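Local coordinates for agarase (Pseudoalteromonas fuliginea, PDB 6XJ9), which probably hydrolyses agarose, the galactan of red algal cell walls, as a glycoside hydrolase of family 50 from a marine bacterium, at residues A[677-682]-A[720-725]; A[156-161]-A[384-389]; A[500-505]-A[612-617]. All coordinates share one frame; numbering follows the deposited sequence.

Contact 1. Residues A[677-682]-A[720-725]; sequences GLFHPG and SPITGR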
loop_
_atom_site.group_PDB
_atom_site.type_symbol
_atom_site.label_atom_id
_atom_site.label_comp_id
_atom_site.label_asym_id
_atom_site.label_seq_id
_atom_site.Cartn_x
_atom_site.Cartn_y
_atom_site.Cartn_z
ATOM N N GLY A 677 -9.818 -1.125 10.971
ATOM C CA GLY A 677 -10.233 -1.070 12.364
ATOM C C GLY A 677 -11.749 -1.114 12.515
ATOM O O GLY A 677 -12.267 -0.931 13.616
ATOM N N LEU A 678 -12.464 -1.334 11.400
ATOM C CA LEU A 678 -13.895 -1.577 11.459
ATOM C C LEU A 678 -14.141 -3.075 11.600
ATOM O O LEU A 678 -13.294 -3.885 11.230
ATOM C CB LEU A 678 -14.587 -1.022 10.207
ATOM C CG LEU A 678 -14.541 0.503 10.036
ATOM C CD1 LEU A 678 -15.556 0.951 8.998
ATOM C CD2 LEU A 678 -14.811 1.212 11.356
ATOM N N PHE A 679 -15.326 -3.428 12.104
ATOM C CA PHE A 679 -15.648 -4.806 12.461
ATOM C C PHE A 679 -16.277 -5.565 11.297
ATOM O O PHE A 679 -16.612 -6.741 11.445
ATOM C CB PHE A 679 -16.579 -4.825 13.674
ATOM C CG PHE A 679 -15.953 -4.146 14.862
ATOM C CD1 PHE A 679 -14.725 -4.574 15.346
ATOM C CD2 PHE A 679 -16.554 -3.038 15.442
ATOM C CE1 PHE A 679 -14.124 -3.930 16.415
ATOM C CE2 PHE A 679 -15.958 -2.407 16.522
ATOM C CZ PHE A 679 -14.748 -2.853 17.005
ATOM N N HIS A 680 -16.436 -4.882 10.154
ATOM C CA HIS A 680 -17.033 -5.482 8.975
ATOM C C HIS A 680 -16.347 -4.899 7.747
ATOM O O HIS A 680 -16.396 -3.687 7.522
ATOM C CB HIS A 680 -18.547 -5.230 8.962
ATOM C CG HIS A 680 -19.323 -6.152 8.081
ATOM N ND1 HIS A 680 -18.873 -6.540 6.832
ATOM C CD2 HIS A 680 -20.530 -6.730 8.243
ATOM C CE1 HIS A 680 -19.762 -7.339 6.276
ATOM N NE2 HIS A 680 -20.775 -7.481 7.130
ATOM N N PRO A 681 -15.628 -5.726 6.955
ATOM C CA PRO A 681 -14.996 -5.237 5.734
ATOM C C PRO A 681 -16.032 -4.854 4.677
ATOM O O PRO A 681 -15.751 -4.033 3.806
ATOM C CB PRO A 681 -14.088 -6.393 5.291
ATOM C CG PRO A 681 -14.690 -7.625 5.929
ATOM C CD PRO A 681 -15.379 -7.158 7.196
ATOM N N GLY A 682 -17.239 -5.423 4.772
ATOM C CA GLY A 682 -18.291 -5.095 3.820
ATOM C C GLY A 682 -18.680 -6.297 2.963
ATOM O O GLY A 682 -18.727 -7.426 3.447
ATOM N N SER A 720 -18.941 3.789 7.093
ATOM C CA SER A 720 -20.127 3.683 7.923
ATOM C C SER A 720 -19.687 3.802 9.381
ATOM O O SER A 720 -18.543 3.473 9.680
ATOM C CB SER A 720 -20.830 2.380 7.672
ATOM O OG SER A 720 -21.601 2.452 6.480
ATOM N N PRO A 721 -20.536 4.303 10.316
ATOM C CA PRO A 721 -20.195 4.280 11.737
ATOM C C PRO A 721 -19.750 2.885 12.154
ATOM O O PRO A 721 -20.271 1.883 11.660
ATOM C CB PRO A 721 -21.501 4.670 12.433
ATOM C CG PRO A 721 -22.182 5.559 11.401
ATOM C CD PRO A 721 -21.842 4.930 10.062
ATOM N N ILE A 722 -18.775 2.836 13.063
ATOM C CA ILE A 722 -18.249 1.563 13.525
ATOM C C ILE A 722 -19.342 0.781 14.253
ATOM O O ILE A 722 -19.301 -0.446 14.267
ATOM C CB ILE A 722 -16.971 1.764 14.370
ATOM C CG1 ILE A 722 -16.324 0.439 14.780
ATOM C CG2 ILE A 722 -17.238 2.660 15.564
ATOM C CD1 ILE A 722 -14.971 0.590 15.456
ATOM N N THR A 723 -20.326 1.494 14.825
ATOM C CA THR A 723 -21.399 0.878 15.589
ATOM C C THR A 723 -22.695 0.796 14.781
ATOM O O THR A 723 -23.780 0.601 15.336
ATOM C CB THR A 723 -21.611 1.636 16.900
ATOM O OG1 THR A 723 -21.702 2.999 16.490
ATOM C CG2 THR A 723 -20.459 1.447 17.865
ATOM N N GLY A 724 -22.572 0.943 13.462
ATOM C CA GLY A 724 -23.704 0.748 12.574
ATOM C C GLY A 724 -24.350 2.073 12.190
ATOM O O GLY A 724 -24.572 2.930 13.039
ATOM N N ARG A 725 -24.620 2.248 10.894
ATOM C CA ARG A 725 -25.513 3.321 10.493
ATOM C C ARG A 725 -26.878 3.077 11.145
ATOM O O ARG A 725 -27.293 1.929 11.276
ATOM C CB ARG A 725 -25.557 3.463 8.970
ATOM C CG ARG A 725 -26.374 2.391 8.271
ATOM C CD ARG A 725 -26.367 2.595 6.777
ATOM N NE ARG A 725 -27.278 1.678 6.110
ATOM C CZ ARG A 725 -27.398 1.597 4.791
ATOM N NH1 ARG A 725 -26.663 2.372 4.011
ATOM N NH2 ARG A 725 -28.247 0.743 4.256
HETATM O O HOH W 1 -17.490 -1.635 12.026
#
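Ile722 reaches from the loop 720-725 into a corner made by Leu678 and Phe679, and this is where the packing is tight. Its CG1 stands anti to the backbone N (chi1 -175°) and CD1 continues the line, which carries the tip up to the phenyl ring. CD1 of Ile722 meets CE2 of Phe679 at 3.3 Å, approaching obliquely, and the same methyl lies 3.6 Å from the carbonyl O of Gly677. On the flank of the isoleucine, Leu678 CD2 rests against CB of Ile722 at 3.7 Å. Both segments are loops that follow neighbouring parallel strands, 664-666 and 709-714, consistent with the (beta/alpha)8 barrel of this family. Ile722 occupies the second position of a type I beta turn from Pro721 to Gly724, closed by Gly724 N bonding to Pro721 O. The side-chain packing is looser toward Ser720: Leu678 CD1 comes only within 4.0 Å of Ser720 O, and Leu678 and Phe679 both keep some exposure. Apart from this packing, the two backbones are bridged by a water, which accepts from Phe679 N at 2.8 Å. That water donates in turn to Ile722 O, at 3.1 Å.

Contact 2. Residues A[156-161]-A[384-389]; sequences GLRSNP and AHSGPL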
loop_
_atom_site.group_PDB
_atom_site.type_symbol
_atom_site.label_atom_id
_atom_site.label_comp_id
_atom_site.label_asym_id
_atom_site.label_seq_id
_atom_site.Cartn_x
_atom_site.Cartn_y
_atom_site.Cartn_z
ATOM N N GLY A 156 -27.047 -4.198 17.408
ATOM C CA GLY A 156 -27.306 -3.204 16.384
ATOM C C GLY A 156 -26.112 -3.002 15.449
ATOM O O GLY A 156 -26.101 -2.060 14.666
ATOM N N LEU A 157 -25.113 -3.887 15.552
ATOM C CA LEU A 157 -23.980 -3.910 14.644
ATOM C C LEU A 157 -24.151 -5.080 13.681
ATOM O O LEU A 157 -24.322 -6.213 14.127
ATOM C CB LEU A 157 -22.694 -4.101 15.458
ATOM C CG LEU A 157 -22.073 -2.844 16.068
ATOM C CD1 LEU A 157 -22.788 -2.426 17.345
ATOM C CD2 LEU A 157 -20.595 -3.079 16.353
ATOM N N ARG A 158 -24.052 -4.818 12.368
ATOM C CA ARG A 158 -24.186 -5.895 11.394
ATOM C C ARG A 158 -23.172 -6.996 11.712
ATOM O O ARG A 158 -23.526 -8.172 11.734
ATOM C CB ARG A 158 -24.100 -5.388 9.949
ATOM C CG ARG A 158 -24.354 -6.466 8.897
ATOM C CD ARG A 158 -25.264 -6.017 7.767
ATOM N NE ARG A 158 -26.637 -5.864 8.228
ATOM C CZ ARG A 158 -27.521 -4.987 7.755
ATOM N NH1 ARG A 158 -27.187 -4.154 6.787
ATOM N NH2 ARG A 158 -28.741 -4.941 8.261
ATOM N N SER A 159 -21.927 -6.594 11.986
ATOM C CA SER A 159 -20.904 -7.500 12.478
ATOM C C SER A 159 -20.284 -6.944 13.759
ATOM O O SER A 159 -19.897 -5.773 13.816
ATOM C CB SER A 159 -19.869 -7.760 11.427
ATOM O OG SER A 159 -18.885 -8.664 11.901
ATOM N N ASN A 160 -20.194 -7.812 14.778
ATOM C CA ASN A 160 -19.778 -7.468 16.129
ATOM C C ASN A 160 -18.256 -7.539 16.257
ATOM O O ASN A 160 -17.589 -8.199 15.465
ATOM C CB ASN A 160 -20.347 -8.472 17.144
ATOM C CG ASN A 160 -21.708 -8.127 17.711
ATOM O OD1 ASN A 160 -22.188 -7.004 17.593
ATOM N ND2 ASN A 160 -22.322 -9.086 18.386
ATOM N N PRO A 161 -17.645 -6.922 17.297
ATOM C CA PRO A 161 -16.259 -7.233 17.656
ATOM C C PRO A 161 -16.164 -8.721 17.978
ATOM O O PRO A 161 -17.160 -9.343 18.335
ATOM C CB PRO A 161 -16.056 -6.494 18.993
ATOM C CG PRO A 161 -17.078 -5.374 18.963
ATOM C CD PRO A 161 -18.263 -5.952 18.218
ATOM N N ALA A 384 -35.899 2.455 12.689
ATOM C CA ALA A 384 -34.654 1.700 12.646
ATOM C C ALA A 384 -34.947 0.201 12.682
ATOM O O ALA A 384 -35.933 -0.222 13.279
ATOM C CB ALA A 384 -33.754 2.125 13.786
ATOM N N HIS A 385 -34.080 -0.601 12.051
ATOM C CA HIS A 385 -34.246 -2.047 12.106
ATOM C C HIS A 385 -32.909 -2.767 12.300
ATOM O O HIS A 385 -31.848 -2.145 12.313
ATOM C CB HIS A 385 -35.133 -2.561 10.953
ATOM C CG HIS A 385 -34.485 -2.585 9.610
ATOM N ND1 HIS A 385 -33.767 -3.677 9.155
ATOM C CD2 HIS A 385 -34.463 -1.674 8.611
ATOM C CE1 HIS A 385 -33.315 -3.435 7.941
ATOM N NE2 HIS A 385 -33.730 -2.210 7.583
ATOM N N SER A 386 -32.999 -4.088 12.500
ATOM C CA SER A 386 -31.880 -4.996 12.712
ATOM C C SER A 386 -31.053 -4.571 13.922
ATOM O O SER A 386 -29.834 -4.720 13.927
ATOM C CB SER A 386 -31.037 -5.148 11.477
ATOM O OG SER A 386 -31.850 -5.529 10.382
ATOM N N GLY A 387 -31.741 -4.061 14.949
ATOM C CA GLY A 387 -31.093 -3.666 16.185
ATOM C C GLY A 387 -32.057 -3.724 17.366
ATOM O O GLY A 387 -33.229 -4.051 17.204
ATOM N N PRO A 388 -31.584 -3.414 18.593
ATOM C CA PRO A 388 -32.466 -3.337 19.763
ATOM C C PRO A 388 -33.493 -2.200 19.789
ATOM O O PRO A 388 -34.394 -2.221 20.625
ATOM C CB PRO A 388 -31.477 -3.220 20.940
ATOM C CG PRO A 388 -30.232 -2.604 20.328
ATOM C CD PRO A 388 -30.169 -3.176 18.926
ATOM N N LEU A 389 -33.378 -1.223 18.876
ATOM C CA LEU A 389 -34.262 -0.062 18.906
ATOM C C LEU A 389 -35.027 0.077 17.593
ATOM O O LEU A 389 -34.478 -0.172 16.524
ATOM C CB LEU A 389 -33.435 1.199 19.176
ATOM C CG LEU A 389 -32.626 1.182 20.472
ATOM C CD1 LEU A 389 -31.683 2.369 20.516
ATOM C CD2 LEU A 389 -33.551 1.185 21.683
#
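The guanidinium of Arg158 presents an edge to Ser386, whose OG lies near the guanidinium plane at 3.8 Å from NH2, too far for a hydrogen bond. The arginine chain starts out extended, and bends at chi2 and chi3 then swing the guanidinium to Ser386. Its NH1 has long, weak ion pairs with Asp728 and Glu730. The second flat group, the imidazole of His385, meets Tyr727 edge-to-face. Within 384-389, a bent hydrogen bond of 2.9 Å between His385 ND1 and Ser386 OG, in which either could donate, ties up the hydroxyl next to Arg158. Beside these side chains the backbones close up: Gly156 CA is 3.8 Å from Gly387 CA, and neither residue has a side chain to stand between them. Pro388 flanks the pair, its CD 3.6 Å from Gly156 N. This small surface contact is one of the places where a loop of the CBM-like region touches the rest of the enzyme. Segment 156-161 belongs to the connection between strands 128-134 and 169-174, which run parallel side by side; 384-389 links the antiparallel neighbours 378-381 and 392-395, and helix 358-361 touches both loops, with Arg360 against Leu157 and Pro388.

Contact 3. Residues A[500-505]-A[612-617]; sequences WAVGVF and NHMYLG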
loop_
_atom_site.group_PDB
_atom_site.type_symbol
_atom_site.label_atom_id
_atom_site.label_comp_id
_atom_site.label_asym_id
_atom_site.label_seq_id
_atom_site.Cartn_x
_atom_site.Cartn_y
_atom_site.Cartn_z
ATOM N N TRP A 500 -24.083 21.247 -15.140
ATOM C CA TRP A 500 -23.192 20.509 -14.259
ATOM C C TRP A 500 -23.839 19.204 -13.799
ATOM O O TRP A 500 -23.157 18.337 -13.258
ATOM C CB TRP A 500 -22.782 21.386 -13.069
ATOM C CG TRP A 500 -21.888 22.497 -13.514
ATOM C CD1 TRP A 500 -22.258 23.754 -13.902
ATOM C CD2 TRP A 500 -20.468 22.422 -13.686
ATOM N NE1 TRP A 500 -21.157 24.477 -14.276
ATOM C CE2 TRP A 500 -20.045 23.682 -14.165
ATOM C CE3 TRP A 500 -19.514 21.410 -13.487
ATOM C CZ2 TRP A 500 -18.708 23.959 -14.437
ATOM C CZ3 TRP A 500 -18.193 21.690 -13.758
ATOM C CH2 TRP A 500 -17.796 22.946 -14.228
ATOM N N ALA A 501 -25.150 19.079 -14.023
ATOM C CA ALA A 501 -25.882 17.874 -13.656
ATOM C C ALA A 501 -25.779 16.867 -14.795
ATOM O O ALA A 501 -26.406 17.030 -15.834
ATOM C CB ALA A 501 -27.319 18.210 -13.309
ATOM N N VAL A 502 -24.984 15.813 -14.583
ATOM C CA VAL A 502 -24.764 14.808 -15.610
ATOM C C VAL A 502 -26.074 14.120 -15.992
ATOM O O VAL A 502 -26.297 13.860 -17.172
ATOM C CB VAL A 502 -23.676 13.801 -15.194
ATOM C CG1 VAL A 502 -23.358 12.815 -16.308
ATOM C CG2 VAL A 502 -22.408 14.501 -14.736
ATOM N N GLY A 503 -26.902 13.774 -14.997
ATOM C CA GLY A 503 -28.136 13.031 -15.216
ATOM C C GLY A 503 -28.879 12.765 -13.901
ATOM O O GLY A 503 -28.421 13.188 -12.839
ATOM N N VAL A 504 -30.015 12.065 -14.001
ATOM C CA VAL A 504 -30.905 11.786 -12.880
ATOM C C VAL A 504 -31.134 10.276 -12.758
ATOM O O VAL A 504 -31.592 9.616 -13.684
ATOM C CB VAL A 504 -32.244 12.542 -13.027
ATOM C CG1 VAL A 504 -33.138 12.382 -11.806
ATOM C CG2 VAL A 504 -32.022 14.024 -13.325
ATOM N N PHE A 505 -30.851 9.751 -11.568
ATOM C CA PHE A 505 -31.299 8.423 -11.188
ATOM C C PHE A 505 -32.644 8.579 -10.490
ATOM O O PHE A 505 -32.804 9.446 -9.634
ATOM C CB PHE A 505 -30.308 7.785 -10.216
ATOM C CG PHE A 505 -28.901 7.557 -10.708
ATOM C CD1 PHE A 505 -28.605 6.520 -11.584
ATOM C CD2 PHE A 505 -27.852 8.330 -10.220
ATOM C CE1 PHE A 505 -27.299 6.308 -12.003
ATOM C CE2 PHE A 505 -26.546 8.093 -10.613
ATOM C CZ PHE A 505 -26.265 7.078 -11.502
ATOM N N ASN A 612 -33.598 18.324 -20.876
ATOM C CA ASN A 612 -32.274 18.526 -21.438
ATOM C C ASN A 612 -31.277 17.544 -20.824
ATOM O O ASN A 612 -30.128 17.500 -21.248
ATOM C CB ASN A 612 -31.768 19.970 -21.300
ATOM C CG ASN A 612 -32.702 21.011 -21.892
ATOM O OD1 ASN A 612 -32.931 22.066 -21.294
ATOM N ND2 ASN A 612 -33.268 20.709 -23.045
ATOM N N HIS A 613 -31.722 16.768 -19.829
ATOM C CA HIS A 613 -30.818 16.009 -18.972
ATOM C C HIS A 613 -31.063 14.511 -19.126
ATOM O O HIS A 613 -32.197 14.091 -19.315
ATOM C CB HIS A 613 -31.052 16.385 -17.511
ATOM C CG HIS A 613 -30.504 17.723 -17.178
ATOM N ND1 HIS A 613 -31.242 18.877 -17.363
ATOM C CD2 HIS A 613 -29.301 18.097 -16.695
ATOM C CE1 HIS A 613 -30.522 19.913 -16.997
ATOM N NE2 HIS A 613 -29.323 19.464 -16.586
ATOM N N MET A 614 -29.995 13.713 -19.003
ATOM C CA MET A 614 -30.106 12.278 -19.219
ATOM C C MET A 614 -30.872 11.638 -18.067
ATOM O O MET A 614 -30.689 12.010 -16.910
ATOM C CB MET A 614 -28.726 11.626 -19.310
ATOM C CG MET A 614 -27.999 11.974 -20.594
ATOM S SD MET A 614 -26.483 11.016 -20.724
ATOM C CE MET A 614 -25.508 11.703 -19.387
ATOM N N TYR A 615 -31.706 10.653 -18.419
ATOM C CA TYR A 615 -32.399 9.801 -17.471
ATOM C C TYR A 615 -31.628 8.487 -17.380
ATOM O O TYR A 615 -31.435 7.819 -18.392
ATOM C CB TYR A 615 -33.848 9.615 -17.929
ATOM C CG TYR A 615 -34.619 8.538 -17.209
ATOM C CD1 TYR A 615 -34.449 8.323 -15.852
ATOM C CD2 TYR A 615 -35.550 7.763 -17.890
ATOM C CE1 TYR A 615 -35.171 7.349 -15.182
ATOM C CE2 TYR A 615 -36.280 6.787 -17.238
ATOM C CZ TYR A 615 -36.088 6.580 -15.883
ATOM O OH TYR A 615 -36.794 5.609 -15.235
ATOM N N LEU A 616 -31.188 8.140 -16.164
ATOM C CA LEU A 616 -30.167 7.128 -15.948
ATOM C C LEU A 616 -30.764 5.857 -15.357
ATOM O O LEU A 616 -30.022 5.005 -14.860
ATOM C CB LEU A 616 -29.113 7.689 -14.987
ATOM C CG LEU A 616 -28.451 8.986 -15.437
ATOM C CD1 LEU A 616 -27.599 9.544 -14.305
ATOM C CD2 LEU A 616 -27.601 8.747 -16.685
ATOM N N GLY A 617 -32.096 5.735 -15.402
ATOM C CA GLY A 617 -32.730 4.497 -14.969
ATOM C C GLY A 617 -32.858 4.397 -13.455
ATOM O O GLY A 617 -32.937 5.417 -12.773
HETATM O O HOH W 2 -27.607 15.315 -19.061
#
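His613 meets Ala501 with the edge of its imidazole: CD2 lies 3.2 Å from Ala501 O, which sits in the ring plane, while the methyl of Ala501 packs alongside. The polar end of the ring is used elsewhere, NE2 bonding to the carbonyl of Ser498. Next, Met614 N and Val502 O are too far apart to bond directly, and a water fills in between them. It donates to Val502 O at 2.7 Å and accepts from Met614 N at 2.9 Å. The Met614 side chain runs beside that of Val502, pointing the same way, and a bend at chi3 (-67°) brings CE to 3.2 Å from Val502 O. From here the pairing becomes direct, with Val504 N bonding to Met614 O at 3.0 Å, nearly in line with the C=O. Strand 501-506 is the middle one of three parallel strands, between 449-453 and 614-615, an arrangement consistent with consecutive strands of the (beta/alpha)8 barrel expected in this family. Tyr615 shares a face of the sheet with Val504, and both pack on helix 584-609, touching Met606. Leu616 N bonds to Val504 O at 2.9 Å, the donor tilted 30° from the carbonyl plane. Val504 is therefore held at both N and O by segment 612-617, through Met614 O and Leu616 N, the alternation of parallel pairing. The Leu616 side chain lies over Phe505 in a CH-pi contact, CD1 3.9 Å from the ring centroid and only 8° off its normal. Phe505 also has a cation-pi partner in Arg619. At the end, Gly617 passes its carbonyl O beside CA of Phe505.

Overall arrangement
Contacts 1 and 2 form one neighbourhood, their centres 11 Å apart. They touch directly: Ser159 OG and Phe679 O lie 3.0 Å apart in a probable hydrogen bond, and Leu157 CD2 packs on Ile722 O at 3.6 Å, so the 156-161 loop packs on loops that follow barrel strands. Contact 3 lies elsewhere in the probable barrel, on the opposite side of the chain's centre. Its centre is 32 Å from that of contact 1 and 35 Å from that of contact 2, with nearest atoms about 15 and 21 Å away. In barrels of this kind the catalytic residues lie at the C-terminal ends of the strands, so 501-505 probably leads toward the active site.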